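Local coordinates for transcriptional regulatory protein RcsB (Escherichia coli, PDB 5I4C), which is the DNA-binding response regulator of the Rcs phosphorelay, controlling genes for colanic acid capsule synthesis, biofilm formation and cell division, here represented by its receiver domain, at residues A[44-49]-A[76-81]. Sequence-based numbering, arbitrary orientation. Where two conformers were deposited one is given.
Sequences NLPKLD and RHFPSL
Leu45 lies across one face of the Phe78 ring and reaches on to Leu81, joining the 3-10 turn of residues 45-47 to the chain that leaves helix 67-77. Followed outward, its side chain meets Phe78 first: CB sits 3.8 Å from Phe78 CZ, at the far end of the ring. Beyond the branch, CD1 lies over the same face, nearest CE2, 4.2 Å from the ring centroid and 21° off the normal, a CH-pi contact offset toward the rim. CD1 also reaches Leu81 CD2 at 4.0 Å. The second methyl of Leu45, CD2, meets that same Leu81 CD2 tip to tip at 3.8 Å. An unusual chi1 of -108°, away from the staggered values, accompanies this straddling of two partners.

Pro46 approaches the phenyl group differently, placing CG at the ring edge, in plane, 3.9 Å from Phe78 CE1. Phe78 is the first residue to depart from helical geometry after helix 67-77, and with CG anti to its own carbonyl carbon (chi1 -51°) the ring is directed toward the 45-47 turn. It also begins a type I beta turn, in which Leu81 N donates to Phe78 O at 3.1 Å; this turn brings Leu81 round to the start of strand 82-87. The contact thus lies at the N-terminal end of strands 52-56 and 82-87 of the CheY-like receiver fold, away from Asp56, the predicted phosphorylation site that closes strand 52-56. Leu45 additionally packs on Ile7 of strand 4-9.

No hydrogen bond or salt bridge spans the two segments. With no directional polar bond across it, the contact is aliphatic and CH-pi packing centred on the Phe78 ring, with buried Leu45 and Leu81 on its inner side and exposed Pro46 at its margin.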
loop_
_atom_site.group_PDB
_atom_site.type_symbol
_atom_site.label_atom_id
_atom_site.label_comp_id
_atom_site.label_asym_id
_atom_site.label_seq_id
_atom_site.Cartn_x
_atom_site.Cartn_y
_atom_site.Cartn_z
ATOM N N ASN A 44 11.517 -16.419 12.835
ATOM C CA ASN A 44 10.735 -16.042 14.004
ATOM C C ASN A 44 9.398 -16.746 14.114
ATOM O O ASN A 44 8.845 -16.779 15.175
ATOM C CB ASN A 44 10.544 -14.577 13.970
ATOM C CG ASN A 44 11.811 -13.883 14.237
ATOM O OD1 ASN A 44 12.319 -13.917 15.361
ATOM N ND2 ASN A 44 12.445 -13.376 13.189
ATOM N N LEU A 45 8.933 -17.376 13.060
ATOM C CA LEU A 45 7.706 -18.172 13.096
ATOM C C LEU A 45 7.533 -19.087 14.328
ATOM O O LEU A 45 6.511 -19.024 14.962
ATOM C CB LEU A 45 7.486 -18.982 11.800
ATOM C CG LEU A 45 6.355 -18.440 10.908
ATOM C CD1 LEU A 45 6.370 -19.043 9.518
ATOM C CD2 LEU A 45 5.029 -18.698 11.536
ATOM N N PRO A 46 8.513 -19.928 14.647
ATOM C CA PRO A 46 8.320 -20.810 15.819
ATOM C C PRO A 46 8.087 -20.044 17.121
ATOM O O PRO A 46 7.523 -20.597 18.084
ATOM C CB PRO A 46 9.623 -21.597 15.901
ATOM C CG PRO A 46 10.239 -21.473 14.508
ATOM C CD PRO A 46 9.836 -20.092 14.042
ATOM N N LYS A 47 8.489 -18.772 17.160
ATOM C CA LYS A 47 8.436 -17.967 18.411
ATOM C C LYS A 47 7.086 -17.238 18.691
ATOM O O LYS A 47 6.906 -16.576 19.732
ATOM C CB LYS A 47 9.589 -16.960 18.436
ATOM C CG LYS A 47 10.974 -17.535 18.182
ATOM C CD LYS A 47 11.924 -16.345 17.914
ATOM C CE LYS A 47 13.276 -16.761 17.433
ATOM N NZ LYS A 47 14.140 -15.561 17.309
ATOM N N LEU A 48 6.160 -17.333 17.759
ATOM C CA LEU A 48 4.939 -16.512 17.754
ATOM C C LEU A 48 3.843 -17.560 17.651
ATOM O O LEU A 48 3.968 -18.477 16.862
ATOM C CB LEU A 48 4.916 -15.624 16.484
ATOM C CG LEU A 48 6.090 -14.649 16.331
ATOM C CD1 LEU A 48 5.963 -13.891 15.018
ATOM C CD2 LEU A 48 6.089 -13.680 17.494
ATOM N N ASP A 49 2.780 -17.445 18.399
ATOM C CA ASP A 49 1.778 -18.512 18.409
ATOM C C ASP A 49 0.708 -18.196 17.313
ATOM O O ASP A 49 -0.472 -18.055 17.601
ATOM C CB ASP A 49 1.224 -18.663 19.841
ATOM C CG ASP A 49 2.221 -19.382 20.816
ATOM O OD1 ASP A 49 3.390 -19.705 20.453
ATOM O OD2 ASP A 49 1.807 -19.654 21.958
ATOM N N ARG A 76 5.689 -27.803 4.841
ATOM C CA ARG A 76 6.446 -28.923 5.400
ATOM C C ARG A 76 6.842 -28.668 6.826
ATOM O O ARG A 76 6.733 -29.545 7.679
ATOM C CB ARG A 76 7.647 -29.085 4.517
ATOM C CG ARG A 76 8.476 -30.214 4.856
ATOM C CD ARG A 76 9.374 -30.542 3.672
ATOM N NE ARG A 76 10.301 -31.412 4.313
ATOM C CZ ARG A 76 11.413 -31.003 4.917
ATOM N NH1 ARG A 76 11.845 -29.767 4.813
ATOM N NH2 ARG A 76 12.146 -31.898 5.562
ATOM N N HIS A 77 7.369 -27.475 7.095
ATOM C CA HIS A 77 7.898 -27.187 8.435
ATOM C C HIS A 77 6.854 -26.671 9.452
ATOM O O HIS A 77 7.071 -26.789 10.641
ATOM C CB HIS A 77 9.042 -26.154 8.341
ATOM C CG HIS A 77 10.293 -26.715 7.759
ATOM N ND1 HIS A 77 11.195 -27.448 8.509
ATOM C CD2 HIS A 77 10.762 -26.724 6.489
ATOM C CE1 HIS A 77 12.196 -27.822 7.730
ATOM N NE2 HIS A 77 11.969 -27.385 6.507
ATOM N N PHE A 78 5.757 -26.106 9.000
ATOM C CA PHE A 78 4.658 -25.570 9.845
ATOM C C PHE A 78 3.342 -26.127 9.267
ATOM O O PHE A 78 2.490 -25.395 8.709
ATOM C CB PHE A 78 4.681 -24.044 9.866
ATOM C CG PHE A 78 6.054 -23.476 10.223
ATOM C CD1 PHE A 78 6.468 -23.431 11.541
ATOM C CD2 PHE A 78 6.911 -23.066 9.261
ATOM C CE1 PHE A 78 7.717 -22.927 11.880
ATOM C CE2 PHE A 78 8.153 -22.567 9.586
ATOM C CZ PHE A 78 8.541 -22.482 10.883
ATOM N N PRO A 79 3.166 -27.436 9.356
ATOM C CA PRO A 79 2.042 -27.998 8.557
ATOM C C PRO A 79 0.600 -27.628 8.959
ATOM O O PRO A 79 -0.286 -27.776 8.127
ATOM C CB PRO A 79 2.260 -29.515 8.637
ATOM C CG PRO A 79 3.046 -29.705 9.873
ATOM C CD PRO A 79 3.906 -28.489 10.076
ATOM N N SER A 80 0.343 -27.122 10.148
ATOM C CA SER A 80 -1.003 -26.654 10.512
ATOM C C SER A 80 -1.187 -25.137 10.423
ATOM O O SER A 80 -2.235 -24.635 10.769
ATOM C CB SER A 80 -1.332 -27.125 11.888
ATOM O OG SER A 80 -1.144 -28.524 11.931
ATOM N N LEU A 81 -0.167 -24.422 9.942
ATOM C CA LEU A 81 -0.273 -22.971 9.761
ATOM C C LEU A 81 -1.105 -22.715 8.510
ATOM O O LEU A 81 -0.789 -23.240 7.421
ATOM C CB LEU A 81 1.098 -22.359 9.602
ATOM C CG LEU A 81 1.154 -20.845 9.481
ATOM C CD1 LEU A 81 0.649 -20.147 10.725
ATOM C CD2 LEU A 81 2.571 -20.403 9.175
#